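Long-range contacts in sortase SrtE1 (Streptomyces coelicolor, PDB 5CUW), which anchors surface proteins to the cell wall as a class E sortase, a cysteine transpeptidase that cleaves their sorting signals: residues V52-I58 and G67-A73; A92-N96 and T161-F167; L108-I114 and V124-A128; I130-P136 and S169-I174. All blocks are in the same frame, centred on the assembly; numbering follows the deposited sequence. Where two conformers were deposited one is given.

Contact 1: residues V52-I58 and G67-A73; sequences VPIAEGI and GMVGHYA
Over the centre of one face of the Tyr72 ring sits Ile58 CG2, a CH-pi contact 4.1 Å from the ring centroid, while Ile58 CD1 reaches Tyr72 CE2 at 3.6 Å. The His71 ring is met at its edge: Glu56 OE1 lies in the ring plane and accepts a hydrogen bond from His71 ND1, at 2.7 Å, on the syn side of the carboxylate. The Glu56 chain turns about the CB-CG bond (chi2 71°) to run alongside the histidine; its OE2 lies close to Ala73 CB and has a long, weak ion pair with Lys78. Beyond the pair, His71 NE2 bonds Thr79 and the ring packs on Phe89.

Beneath, the backbones run parallel. Val69 N to Pro53 O, Ala55 N to Val69 O and His71 N to Ala55 O link strand 50-56 to strand 69-71 in a beta-alpha-beta unit with helix 60-64. Ile54 CG1 meets Val69 CG2 at 3.6 Å on the face of His71.

An alanine in place of Glu56 removes the carboxylate, which would probably deprive His71 ND1 of its acceptor and make the ring freer to turn. With both nitrogens engaged, the imidazole is fixed in rotation, and the nearby carboxylate would tend to favour its protonated form. Tyr72, the probable substrate-recognition residue, is steadied by Ile58 on its face and by Thr161 at its hydroxyl.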
loop_
_atom_site.group_PDB
_atom_site.type_symbol
_atom_site.label_atom_id
_atom_site.label_comp_id
_atom_site.label_asym_id
_atom_site.label_seq_id
_atom_site.Cartn_x
_atom_site.Cartn_y
_atom_site.Cartn_z
ATOM N N VAL A 52 -8.053 -1.214 -7.457
ATOM C CA VAL A 52 -8.850 -1.061 -6.250
ATOM C C VAL A 52 -8.733 0.350 -5.689
ATOM O O VAL A 52 -7.648 0.931 -5.664
ATOM C CB VAL A 52 -8.438 -2.095 -5.187
ATOM C CG1 VAL A 52 -6.955 -1.921 -4.769
ATOM C CG2 VAL A 52 -9.369 -2.035 -3.982
ATOM N N PRO A 53 -9.861 0.914 -5.253
ATOM C CA PRO A 53 -9.813 2.302 -4.789
ATOM C C PRO A 53 -9.123 2.406 -3.438
ATOM O O PRO A 53 -9.196 1.471 -2.631
ATOM C CB PRO A 53 -11.292 2.702 -4.694
ATOM C CG PRO A 53 -12.059 1.604 -5.461
ATOM C CD PRO A 53 -11.233 0.376 -5.260
ATOM N N ILE A 54 -8.451 3.528 -3.209
ATOM C CA ILE A 54 -7.879 3.856 -1.905
ATOM C C ILE A 54 -8.759 4.889 -1.221
ATOM O O ILE A 54 -9.138 5.885 -1.839
ATOM C CB ILE A 54 -6.437 4.422 -2.016
ATOM C CG1 ILE A 54 -5.543 3.520 -2.873
ATOM C CG2 ILE A 54 -5.830 4.650 -0.617
ATOM C CD1 ILE A 54 -4.133 4.080 -3.054
ATOM N N ALA A 55 -9.111 4.655 0.038
ATOM C CA ALA A 55 -9.902 5.628 0.776
ATOM C C ALA A 55 -9.127 6.089 2.002
ATOM O O ALA A 55 -8.166 5.455 2.404
ATOM C CB ALA A 55 -11.245 5.045 1.176
ATOM N N GLU A 56 -9.543 7.199 2.597
ATOM C CA GLU A 56 -8.847 7.723 3.765
ATOM C C GLU A 56 -9.284 6.952 5.013
ATOM O O GLU A 56 -10.476 6.808 5.267
ATOM C CB GLU A 56 -9.129 9.228 3.925
ATOM C CG GLU A 56 -8.345 9.905 5.052
ATOM C CD GLU A 56 -6.853 10.041 4.754
ATOM O OE1 GLU A 56 -6.331 9.279 3.915
ATOM O OE2 GLU A 56 -6.193 10.915 5.361
ATOM N N GLY A 57 -8.323 6.452 5.788
ATOM C CA GLY A 57 -8.644 5.727 7.006
ATOM C C GLY A 57 -8.747 4.231 6.784
ATOM O O GLY A 57 -8.930 3.773 5.654
ATOM N N ILE A 58 -8.646 3.455 7.854
ATOM C CA ILE A 58 -8.636 1.998 7.685
ATOM C C ILE A 58 -9.802 1.303 8.368
ATOM O O ILE A 58 -9.718 0.120 8.699
ATOM C CB ILE A 58 -7.324 1.384 8.211
ATOM C CG1 ILE A 58 -7.113 1.755 9.675
ATOM C CG2 ILE A 58 -6.146 1.840 7.365
ATOM C CD1 ILE A 58 -6.115 0.866 10.368
ATOM N N GLY A 67 -14.556 -3.241 0.155
ATOM C CA GLY A 67 -13.716 -3.685 -0.941
ATOM C C GLY A 67 -12.649 -2.683 -1.325
ATOM O O GLY A 67 -12.088 -2.778 -2.414
ATOM N N MET A 68 -12.356 -1.723 -0.444
ATOM C CA MET A 68 -11.318 -0.734 -0.744
ATOM C C MET A 68 -10.069 -0.953 0.097
ATOM O O MET A 68 -10.114 -1.662 1.097
ATOM C CB MET A 68 -11.856 0.681 -0.525
ATOM C CG MET A 68 -13.079 0.985 -1.367
ATOM S SD MET A 68 -13.542 2.733 -1.294
ATOM C CE MET A 68 -14.448 2.795 0.254
ATOM N N VAL A 69 -8.940 -0.365 -0.301
ATOM C CA VAL A 69 -7.797 -0.390 0.584
ATOM C C VAL A 69 -7.733 0.961 1.278
ATOM O O VAL A 69 -8.209 1.964 0.740
ATOM C CB VAL A 69 -6.459 -0.697 -0.119
ATOM C CG1 VAL A 69 -6.522 -2.039 -0.829
ATOM C CG2 VAL A 69 -6.047 0.413 -1.067
ATOM N N GLY A 70 -7.170 0.957 2.482
ATOM C CA GLY A 70 -7.212 2.113 3.356
ATOM C C GLY A 70 -5.858 2.725 3.610
ATOM O O GLY A 70 -4.872 2.023 3.876
ATOM N N HIS A 71 -5.820 4.050 3.523
ATOM C CA HIS A 71 -4.645 4.833 3.880
ATOM C C HIS A 71 -4.617 5.104 5.385
ATOM O O HIS A 71 -5.546 5.697 5.930
ATOM C CB HIS A 71 -4.641 6.150 3.091
ATOM C CG HIS A 71 -3.544 7.096 3.480
ATOM N ND1 HIS A 71 -3.778 8.426 3.764
ATOM C CD2 HIS A 71 -2.211 6.906 3.632
ATOM C CE1 HIS A 71 -2.634 9.016 4.064
ATOM N NE2 HIS A 71 -1.667 8.116 3.998
ATOM N N TYR A 72 -3.555 4.675 6.060
ATOM C CA TYR A 72 -3.459 4.894 7.507
ATOM C C TYR A 72 -3.518 6.395 7.770
ATOM O O TYR A 72 -2.676 7.139 7.268
ATOM C CB TYR A 72 -2.175 4.296 8.082
ATOM C CG TYR A 72 -2.183 2.781 8.215
ATOM C CD1 TYR A 72 -1.750 1.971 7.178
ATOM C CD2 TYR A 72 -2.610 2.173 9.389
ATOM C CE1 TYR A 72 -1.728 0.588 7.307
ATOM C CE2 TYR A 72 -2.602 0.792 9.520
ATOM C CZ TYR A 72 -2.163 0.010 8.474
ATOM O OH TYR A 72 -2.150 -1.354 8.596
ATOM N N ALA A 73 -4.520 6.840 8.520
ATOM C CA ALA A 73 -4.751 8.278 8.657
ATOM C C ALA A 73 -5.157 8.758 10.046
ATOM O O ALA A 73 -5.351 9.959 10.234
ATOM C CB ALA A 73 -5.805 8.725 7.647
#

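Contact 2: residues A92-N96 and T161-F167; sequences AGHRN and TTCTPEF
Glu166 OE2 is gripped twice: Asn96 ND2 bonds it at 2.7 Å on the anti side, nearly in the amide plane, and Arg103 from outside the segments adds a salt bridge. The other end of the same amide works too, for Asn96 OD1 accepts a bond from Phe167 N at 2.6 Å, the N-H arriving from above the carbonyl plane. The amide also lies almost flat on the Phe167 ring, planes 17° apart, with ND2 over the ring near its rim.

Arg95 turns its guanidinium to the end of the strand. Arg95 NH1 bonds Cys163 O at 3.0 Å, on a lone pair and in the guanidinium plane, and more weakly Thr164 OG1; Arg95 NH2 donates a hydrogen bond to a water at 2.8 Å, and NE donates to Arg103 O. Glu166 CG lies over one guanidinium face; the charges are near, but no N-H points at Glu166 OE1. Thr162 OG1, turned anti to its own N (chi1 -168°), donates to Gly93 O, and Gly93 N bonds Thr161 O where the parallel pairing of strand 87-92 ends, at Ala92.

These bonds hold the loop bearing His94 against the strand bearing Cys163, the two probable catalytic residues, with the carbonyl of Cys163 itself pinned by Arg95.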
loop_
_atom_site.group_PDB
_atom_site.type_symbol
_atom_site.label_atom_id
_atom_site.label_comp_id
_atom_site.label_asym_id
_atom_site.label_seq_id
_atom_site.Cartn_x
_atom_site.Cartn_y
_atom_site.Cartn_z
ATOM N N ALA A 92 -3.563 -0.493 3.938
ATOM C CA ALA A 92 -4.028 -1.774 4.460
ATOM C C ALA A 92 -5.156 -2.305 3.586
ATOM O O ALA A 92 -6.015 -1.540 3.136
ATOM C CB ALA A 92 -4.492 -1.639 5.900
ATOM N N GLY A 93 -5.141 -3.612 3.347
ATOM C CA GLY A 93 -6.176 -4.264 2.563
ATOM C C GLY A 93 -6.455 -5.676 3.039
ATOM O O GLY A 93 -5.605 -6.305 3.661
ATOM N N HIS A 94 -7.649 -6.177 2.743
ATOM C CA HIS A 94 -8.036 -7.535 3.112
ATOM C C HIS A 94 -7.210 -8.594 2.387
ATOM O O HIS A 94 -6.876 -8.447 1.200
ATOM C CB HIS A 94 -9.522 -7.780 2.796
ATOM C CG HIS A 94 -10.460 -7.384 3.895
ATOM N ND1 HIS A 94 -10.131 -7.480 5.230
ATOM C CD2 HIS A 94 -11.722 -6.897 3.855
ATOM C CE1 HIS A 94 -11.148 -7.068 5.965
ATOM N NE2 HIS A 94 -12.128 -6.711 5.154
ATOM N N ARG A 95 -6.948 -9.690 3.089
ATOM C CA ARG A 95 -6.291 -10.850 2.499
ATOM C C ARG A 95 -7.322 -11.789 1.869
ATOM O O ARG A 95 -7.040 -12.423 0.855
ATOM C CB ARG A 95 -5.478 -11.601 3.559
ATOM C CG ARG A 95 -4.622 -12.763 3.029
ATOM C CD ARG A 95 -3.255 -12.256 2.554
ATOM N NE ARG A 95 -2.457 -13.322 1.946
ATOM C CZ ARG A 95 -1.685 -14.158 2.630
ATOM N NH1 ARG A 95 -1.598 -14.050 3.950
ATOM N NH2 ARG A 95 -1.005 -15.110 1.995
ATOM N N ASN A 96 -8.512 -11.883 2.462
ATOM C CA ASN A 96 -9.430 -12.974 2.110
ATOM C C ASN A 96 -10.917 -12.705 1.848
ATOM O O ASN A 96 -11.648 -13.646 1.534
ATOM C CB ASN A 96 -9.375 -14.037 3.198
ATOM C CG ASN A 96 -8.123 -14.852 3.133
ATOM O OD1 ASN A 96 -7.275 -14.769 4.019
ATOM N ND2 ASN A 96 -7.987 -15.652 2.073
ATOM N N THR A 161 0.022 -3.556 3.888
ATOM C CA THR A 161 -0.142 -4.453 5.041
ATOM C C THR A 161 -1.408 -5.295 4.909
ATOM O O THR A 161 -2.444 -4.795 4.478
ATOM C CB THR A 161 -0.188 -3.660 6.381
ATOM O OG1 THR A 161 -1.468 -3.018 6.540
ATOM C CG2 THR A 161 0.895 -2.601 6.405
ATOM N N THR A 162 -1.330 -6.576 5.261
ATOM C CA THR A 162 -2.516 -7.425 5.237
ATOM C C THR A 162 -2.364 -8.497 6.307
ATOM O O THR A 162 -1.339 -8.557 6.977
ATOM C CB THR A 162 -2.724 -8.075 3.850
ATOM O OG1 THR A 162 -4.033 -8.663 3.772
ATOM C CG2 THR A 162 -1.658 -9.143 3.599
ATOM N N CYS A 163 -3.376 -9.340 6.475
ATOM C CA CYS A 163 -3.313 -10.395 7.484
ATOM C C CYS A 163 -2.666 -11.676 6.959
ATOM O O CYS A 163 -2.683 -11.956 5.763
ATOM C CB CYS A 163 -4.710 -10.710 8.009
ATOM S SG CYS A 163 -5.496 -9.333 8.872
ATOM N N THR A 164 -2.098 -12.455 7.871
ATOM C CA THR A 164 -1.526 -13.756 7.532
ATOM C C THR A 164 -1.505 -14.618 8.791
ATOM O O THR A 164 -1.331 -14.088 9.896
ATOM C CB THR A 164 -0.101 -13.607 6.939
ATOM O OG1 THR A 164 0.241 -14.774 6.183
ATOM C CG2 THR A 164 0.945 -13.369 8.038
ATOM N N PRO A 165 -1.705 -15.942 8.645
ATOM C CA PRO A 165 -1.982 -16.670 7.399
ATOM C C PRO A 165 -3.382 -16.396 6.881
ATOM O O PRO A 165 -4.133 -15.646 7.508
ATOM C CB PRO A 165 -1.844 -18.141 7.815
ATOM C CG PRO A 165 -2.256 -18.142 9.246
ATOM C CD PRO A 165 -1.724 -16.843 9.811
ATOM N N GLU A 166 -3.746 -17.013 5.763
ATOM C CA GLU A 166 -5.039 -16.734 5.148
ATOM C C GLU A 166 -6.185 -17.154 6.057
ATOM O O GLU A 166 -6.063 -18.103 6.827
ATOM C CB GLU A 166 -5.156 -17.427 3.795
ATOM C CG GLU A 166 -4.267 -16.828 2.717
ATOM C CD GLU A 166 -4.725 -17.193 1.311
ATOM O OE1 GLU A 166 -3.867 -17.564 0.480
ATOM O OE2 GLU A 166 -5.942 -17.104 1.036
ATOM N N PHE A 167 -7.281 -16.409 5.977
ATOM C CA PHE A 167 -8.489 -16.669 6.758
ATOM C C PHE A 167 -8.282 -16.482 8.260
ATOM O O PHE A 167 -9.144 -16.854 9.054
ATOM C CB PHE A 167 -9.011 -18.076 6.472
ATOM C CG PHE A 167 -9.200 -18.362 5.011
ATOM C CD1 PHE A 167 -10.256 -17.799 4.312
ATOM C CD2 PHE A 167 -8.321 -19.191 4.336
ATOM C CE1 PHE A 167 -10.431 -18.055 2.966
ATOM C CE2 PHE A 167 -8.491 -19.453 2.992
ATOM C CZ PHE A 167 -9.548 -18.882 2.306
HETATM O O HOH W 1 -1.510 -15.741 -0.661
#

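Contact 3: residues L108-I114 and V124-A128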
loop_
_atom_site.group_PDB
_atom_site.type_symbol
_atom_site.label_atom_id
_atom_site.label_comp_id
_atom_site.label_asym_id
_atom_site.label_seq_id
_atom_site.Cartn_x
_atom_site.Cartn_y
_atom_site.Cartn_z
ATOM N N LEU A 108 4.598 -10.876 -5.157
ATOM C CA LEU A 108 5.397 -9.796 -5.719
ATOM C C LEU A 108 6.894 -10.075 -5.572
ATOM O O LEU A 108 7.337 -10.567 -4.540
ATOM C CB LEU A 108 5.044 -8.481 -5.043
ATOM C CG LEU A 108 3.629 -8.026 -5.394
ATOM C CD1 LEU A 108 3.281 -6.714 -4.714
ATOM C CD2 LEU A 108 3.499 -7.922 -6.906
ATOM N N GLU A 109 7.651 -9.739 -6.611
ATOM C CA GLU A 109 9.097 -9.901 -6.635
ATOM C C GLU A 109 9.740 -8.544 -6.871
ATOM O O GLU A 109 9.103 -7.660 -7.431
ATOM C CB GLU A 109 9.501 -10.883 -7.732
ATOM C CG GLU A 109 9.013 -12.292 -7.479
ATOM C CD GLU A 109 9.332 -13.231 -8.623
ATOM O OE1 GLU A 109 9.505 -12.750 -9.764
ATOM O OE2 GLU A 109 9.408 -14.452 -8.374
ATOM N N PRO A 110 11.006 -8.376 -6.451
ATOM C CA PRO A 110 11.680 -7.084 -6.613
ATOM C C PRO A 110 11.588 -6.543 -8.034
ATOM O O PRO A 110 11.945 -7.231 -8.978
ATOM C CB PRO A 110 13.128 -7.408 -6.240
ATOM C CG PRO A 110 12.991 -8.474 -5.214
ATOM C CD PRO A 110 11.851 -9.339 -5.725
ATOM N N GLY A 111 11.101 -5.318 -8.181
ATOM C CA GLY A 111 10.949 -4.736 -9.498
ATOM C C GLY A 111 9.518 -4.709 -10.008
ATOM O O GLY A 111 9.212 -3.956 -10.938
ATOM N N ASP A 112 8.638 -5.514 -9.413
ATOM C CA ASP A 112 7.230 -5.536 -9.835
ATOM C C ASP A 112 6.545 -4.215 -9.503
ATOM O O ASP A 112 6.570 -3.754 -8.362
ATOM C CB ASP A 112 6.465 -6.692 -9.190
ATOM C CG ASP A 112 6.892 -8.051 -9.722
ATOM O OD1 ASP A 112 7.499 -8.111 -10.811
ATOM O OD2 ASP A 112 6.614 -9.064 -9.051
ATOM N N PRO A 113 5.927 -3.595 -10.508
ATOM C CA PRO A 113 5.314 -2.271 -10.310
ATOM C C PRO A 113 4.027 -2.263 -9.491
ATOM O O PRO A 113 3.198 -3.178 -9.568
ATOM C CB PRO A 113 5.029 -1.808 -11.737
ATOM C CG PRO A 113 4.916 -3.075 -12.529
ATOM C CD PRO A 113 5.906 -4.021 -11.914
ATOM N N ILE A 114 3.882 -1.195 -8.712
ATOM C CA ILE A 114 2.694 -0.900 -7.929
ATOM C C ILE A 114 2.355 0.545 -8.229
ATOM O O ILE A 114 3.164 1.433 -7.972
ATOM C CB ILE A 114 2.941 -1.091 -6.416
ATOM C CG1 ILE A 114 3.294 -2.548 -6.114
ATOM C CG2 ILE A 114 1.745 -0.636 -5.603
ATOM C CD1 ILE A 114 4.348 -2.698 -5.021
ATOM N N VAL A 124 4.475 5.649 -9.733
ATOM C CA VAL A 124 4.913 4.274 -9.963
ATOM C C VAL A 124 5.945 3.843 -8.935
ATOM O O VAL A 124 7.034 4.404 -8.881
ATOM C CB VAL A 124 5.514 4.094 -11.373
ATOM C CG1 VAL A 124 6.012 2.652 -11.559
ATOM C CG2 VAL A 124 4.480 4.452 -12.436
ATOM N N TYR A 125 5.594 2.846 -8.128
ATOM C CA TYR A 125 6.525 2.221 -7.214
ATOM C C TYR A 125 6.943 0.857 -7.730
ATOM O O TYR A 125 6.212 0.218 -8.495
ATOM C CB TYR A 125 5.911 2.052 -5.825
ATOM C CG TYR A 125 5.440 3.322 -5.151
ATOM C CD1 TYR A 125 4.185 3.842 -5.424
ATOM C CD2 TYR A 125 6.219 3.964 -4.194
ATOM C CE1 TYR A 125 3.721 4.999 -4.792
ATOM C CE2 TYR A 125 5.756 5.137 -3.547
ATOM C CZ TYR A 125 4.512 5.639 -3.851
ATOM O OH TYR A 125 4.057 6.792 -3.209
ATOM N N LYS A 126 8.109 0.399 -7.296
ATOM C CA LYS A 126 8.502 -0.990 -7.542
ATOM C C LYS A 126 8.769 -1.714 -6.225
ATOM O O LYS A 126 9.349 -1.144 -5.292
ATOM C CB LYS A 126 9.719 -1.039 -8.463
ATOM C CG LYS A 126 9.331 -0.691 -9.901
ATOM C CD LYS A 126 10.442 -0.933 -10.903
ATOM C CE LYS A 126 10.007 -0.481 -12.292
ATOM N NZ LYS A 126 11.164 -0.347 -13.219
ATOM N N MET A 127 8.310 -2.960 -6.150
ATOM C CA MET A 127 8.466 -3.786 -4.961
ATOM C C MET A 127 9.938 -3.902 -4.614
ATOM O O MET A 127 10.777 -4.087 -5.496
ATOM C CB MET A 127 7.842 -5.175 -5.185
ATOM C CG MET A 127 7.850 -6.106 -3.973
ATOM S SD MET A 127 9.325 -7.158 -3.809
ATOM C CE MET A 127 8.982 -7.970 -2.251
ATOM N N ALA A 128 10.264 -3.757 -3.333
ATOM C CA ALA A 128 11.663 -3.785 -2.909
ATOM C C ALA A 128 11.930 -4.809 -1.820
ATOM O O ALA A 128 12.976 -5.446 -1.807
ATOM C CB ALA A 128 12.096 -2.397 -2.427
#
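Met127 lies against the loop 108-112 along its whole length. Met127 CB faces two carbonyl oxygens, 3.6 Å from Glu109 O and 3.7 Å from Asp112 O; Met127 CG then meets Leu108 CB at 3.8 Å. The chain leaves the backbone with CG opposite the N (chi1 -176°) and bends at the next bond (chi2 -90°), which lays the sulfur beside the proline: Met127 SD is 3.4 Å from Pro110 N and touches Pro110 CD as the two side chains run the same way. At the tip, Met127 CE comes to 3.8 Å from Leu108 O.

The backbone of Met127 is tied down as well, its N bonding Asp112 O and its O accepting Gly111 N. Asp112 N to Glu109 O closes the type II turn; in addition Glu109 N bonds Asp112 OD2 at 2.7 Å, an oxygen that also forms a salt bridge with Lys47. Further along, Ile114 and Tyr125 exchange both backbone bonds as a hydrogen-bonded antiparallel pair, and Lys126 drapes its CG and CD over Gly111 O.

This is the open end of the hairpin formed by strands 113-117 and 121-134. Strand 171-184 pairs with the other edge of 121-134, where Val175 touches Met127, while Leu108 and Ile114 pack on Ile45 and Leu43 of strand 39-45.

Contact 4: residues I130-P136 and S169-I174; sequences ILPVTSP and SKYRMI
Ser169 and Lys170 meet Pro136 through their carbonyls, Lys170 O the nearer at 3.4 Å from Pro136 CG. Next comes Tyr171, whose ring has Val133 CG1 over one face, in a CH-pi contact 3.8 Å from the centroid, and Thr134 O near its edge. Arg172 follows on the other side of the strand. With CG opposite the carbonyl carbon, its chain then bends at chi2 (-69°) and comes back toward Ser169, laying the guanidinium on Pro136, with Pro136 CB centred 3.6 Å above the Arg172 CZ plane. Arg172 NH1 bonds two carbonyls, Ser169 O at 2.7 Å and Tyr171 O at 3.0 Å; both oxygens lie in the guanidinium plane, though NH1 stands above each carbonyl plane. NH2 has a weak bond to Gln12 O. An alanine here, lacking the guanidinium, would probably leave both carbonyls without this donor and Pro136 without the flat group packed against it. Arg172, the probable proton donor, packs on Cys163, the probable catalytic cysteine, of the adjoining strand 156-164.

The strands 121-134 and 171-184 are antiparallel, and a beta bulge interrupts their pairing: Arg172 exchanges backbone bonds with Thr134 and Ile174 with Leu131, so that Pro132 and Val133 share the place opposite the single residue Met173. Proline has no N-H to offer there; Pro132 O lies 3.4 Å from Met173 CB. Beyond the bulge Ile174 resumes the regular pairing, N to Leu131 O and O to Leu131 N, and Ile174 CG1 touches Thr134 CG2 at 4.1 Å.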
loop_
_atom_site.group_PDB
_atom_site.type_symbol
_atom_site.label_atom_id
_atom_site.label_comp_id
_atom_site.label_asym_id
_atom_site.label_seq_id
_atom_site.Cartn_x
_atom_site.Cartn_y
_atom_site.Cartn_z
ATOM N N ILE A 130 10.162 -7.526 1.522
ATOM C CA ILE A 130 8.999 -8.173 2.114
ATOM C C ILE A 130 9.283 -8.716 3.516
ATOM O O ILE A 130 10.343 -9.280 3.776
ATOM C CB ILE A 130 8.488 -9.315 1.223
ATOM C CG1 ILE A 130 7.266 -9.965 1.857
ATOM C CG2 ILE A 130 9.594 -10.344 1.002
ATOM C CD1 ILE A 130 6.539 -10.919 0.950
ATOM N N LEU A 131 8.319 -8.521 4.409
ATOM C CA LEU A 131 8.330 -9.086 5.751
ATOM C C LEU A 131 7.095 -9.980 5.825
ATOM O O LEU A 131 5.982 -9.489 6.004
ATOM C CB LEU A 131 8.315 -7.975 6.822
ATOM C CG LEU A 131 8.193 -8.306 8.318
ATOM C CD1 LEU A 131 9.305 -9.233 8.787
ATOM C CD2 LEU A 131 8.182 -7.028 9.178
ATOM N N PRO A 132 7.277 -11.295 5.621
ATOM C CA PRO A 132 6.112 -12.174 5.463
ATOM C C PRO A 132 5.296 -12.382 6.743
ATOM O O PRO A 132 4.100 -12.627 6.636
ATOM C CB PRO A 132 6.728 -13.505 4.986
ATOM C CG PRO A 132 8.133 -13.482 5.465
ATOM C CD PRO A 132 8.558 -12.020 5.484
ATOM N N VAL A 133 5.916 -12.312 7.918
ATOM C CA VAL A 133 5.170 -12.510 9.165
ATOM C C VAL A 133 5.658 -11.553 10.260
ATOM O O VAL A 133 6.857 -11.479 10.529
ATOM C CB VAL A 133 5.291 -13.967 9.684
ATOM C CG1 VAL A 133 4.368 -14.177 10.881
ATOM C CG2 VAL A 133 4.956 -14.986 8.573
ATOM N N THR A 134 4.735 -10.813 10.875
ATOM C CA THR A 134 5.072 -9.951 12.009
ATOM C C THR A 134 3.855 -9.733 12.920
ATOM O O THR A 134 2.712 -9.985 12.532
ATOM C CB THR A 134 5.610 -8.569 11.549
ATOM O OG1 THR A 134 6.320 -7.938 12.626
ATOM C CG2 THR A 134 4.465 -7.655 11.074
ATOM N N SER A 135 4.119 -9.274 14.136
ATOM C CA SER A 135 3.070 -8.984 15.091
ATOM C C SER A 135 2.222 -7.820 14.607
ATOM O O SER A 135 2.749 -6.850 14.055
ATOM C CB SER A 135 3.674 -8.665 16.463
ATOM O OG SER A 135 2.692 -8.127 17.324
ATOM N N PRO A 136 0.898 -7.915 14.803
ATOM C CA PRO A 136 -0.029 -6.828 14.463
ATOM C C PRO A 136 0.268 -5.532 15.235
ATOM O O PRO A 136 -0.185 -4.459 14.831
ATOM C CB PRO A 136 -1.399 -7.394 14.851
ATOM C CG PRO A 136 -1.215 -8.879 14.906
ATOM C CD PRO A 136 0.205 -9.102 15.336
ATOM N N SER A 169 -6.341 -13.567 11.360
ATOM C CA SER A 169 -5.817 -12.224 11.593
ATOM C C SER A 169 -4.710 -12.288 12.636
ATOM O O SER A 169 -4.445 -11.315 13.341
ATOM C CB SER A 169 -6.930 -11.266 12.041
ATOM O OG SER A 169 -7.575 -11.732 13.214
ATOM N N LYS A 170 -4.065 -13.448 12.703
ATOM C CA LYS A 170 -3.083 -13.758 13.734
ATOM C C LYS A 170 -1.843 -12.886 13.602
ATOM O O LYS A 170 -1.408 -12.251 14.564
ATOM C CB LYS A 170 -2.714 -15.241 13.663
ATOM C CG LYS A 170 -1.922 -15.757 14.842
ATOM C CD LYS A 170 -2.320 -17.191 15.174
ATOM C CE LYS A 170 -2.036 -18.147 14.022
ATOM N NZ LYS A 170 -0.582 -18.441 13.878
ATOM N N TYR A 171 -1.280 -12.847 12.402
ATOM C CA TYR A 171 -0.108 -12.030 12.145
ATOM C C TYR A 171 -0.384 -11.061 11.014
ATOM O O TYR A 171 -1.476 -11.043 10.448
ATOM C CB TYR A 171 1.105 -12.898 11.789
ATOM C CG TYR A 171 1.562 -13.847 12.872
ATOM C CD1 TYR A 171 2.203 -13.384 14.013
ATOM C CD2 TYR A 171 1.387 -15.215 12.730
ATOM C CE1 TYR A 171 2.634 -14.260 14.991
ATOM C CE2 TYR A 171 1.812 -16.092 13.696
ATOM C CZ TYR A 171 2.430 -15.616 14.824
ATOM O OH TYR A 171 2.847 -16.511 15.777
ATOM N N ARG A 172 0.626 -10.269 10.671
ATOM C CA ARG A 172 0.530 -9.388 9.520
ATOM C C ARG A 172 1.655 -9.657 8.526
ATOM O O ARG A 172 2.738 -10.078 8.913
ATOM C CB ARG A 172 0.574 -7.931 9.953
ATOM C CG ARG A 172 -0.493 -7.547 10.949
ATOM C CD ARG A 172 -1.874 -7.551 10.312
ATOM N NE ARG A 172 -2.887 -7.120 11.268
ATOM C CZ ARG A 172 -3.607 -7.948 12.014
ATOM N NH1 ARG A 172 -3.442 -9.261 11.906
ATOM N NH2 ARG A 172 -4.500 -7.464 12.861
ATOM N N MET A 173 1.375 -9.407 7.248
ATOM C CA MET A 173 2.366 -9.512 6.180
ATOM C C MET A 173 2.579 -8.132 5.582
ATOM O O MET A 173 1.608 -7.436 5.269
ATOM C CB MET A 173 1.894 -10.505 5.103
ATOM C CG MET A 173 2.596 -10.352 3.762
ATOM S SD MET A 173 2.189 -11.709 2.628
ATOM C CE MET A 173 0.414 -11.525 2.476
ATOM N N ILE A 174 3.832 -7.735 5.418
ATOM C CA ILE A 174 4.169 -6.392 4.947
ATOM C C ILE A 174 4.988 -6.438 3.651
ATOM O O ILE A 174 5.977 -7.160 3.561
ATOM C CB ILE A 174 4.978 -5.622 6.013
ATOM C CG1 ILE A 174 4.423 -5.886 7.417
ATOM C CG2 ILE A 174 5.048 -4.137 5.686
ATOM C CD1 ILE A 174 3.010 -5.425 7.627
#

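How the contacts relate
From the N terminus, contact 1 comes first and closes a short loop holding helix 60-64 before any other contact opens. Contact 2 then spans a long excursion, from the end of strand 87-92 to strand 156-164. Contact 3, the 113-117/121-134 hairpin, is nested inside that excursion. Contact 4 crosses contact 2: 130-136 lies within the excursion, 169-174 after it. All four belong to the mixed sheet of the sortase beta-barrel. Contacts 1 and 2 join directly, through Gly70 with Ala92 and Tyr72 with Thr161; contacts 2 and 4 share backbone bonds between strands 156-164 and 171-184. Contact 3 reaches contact 4 along strand 121-134, about 19 Å between centres.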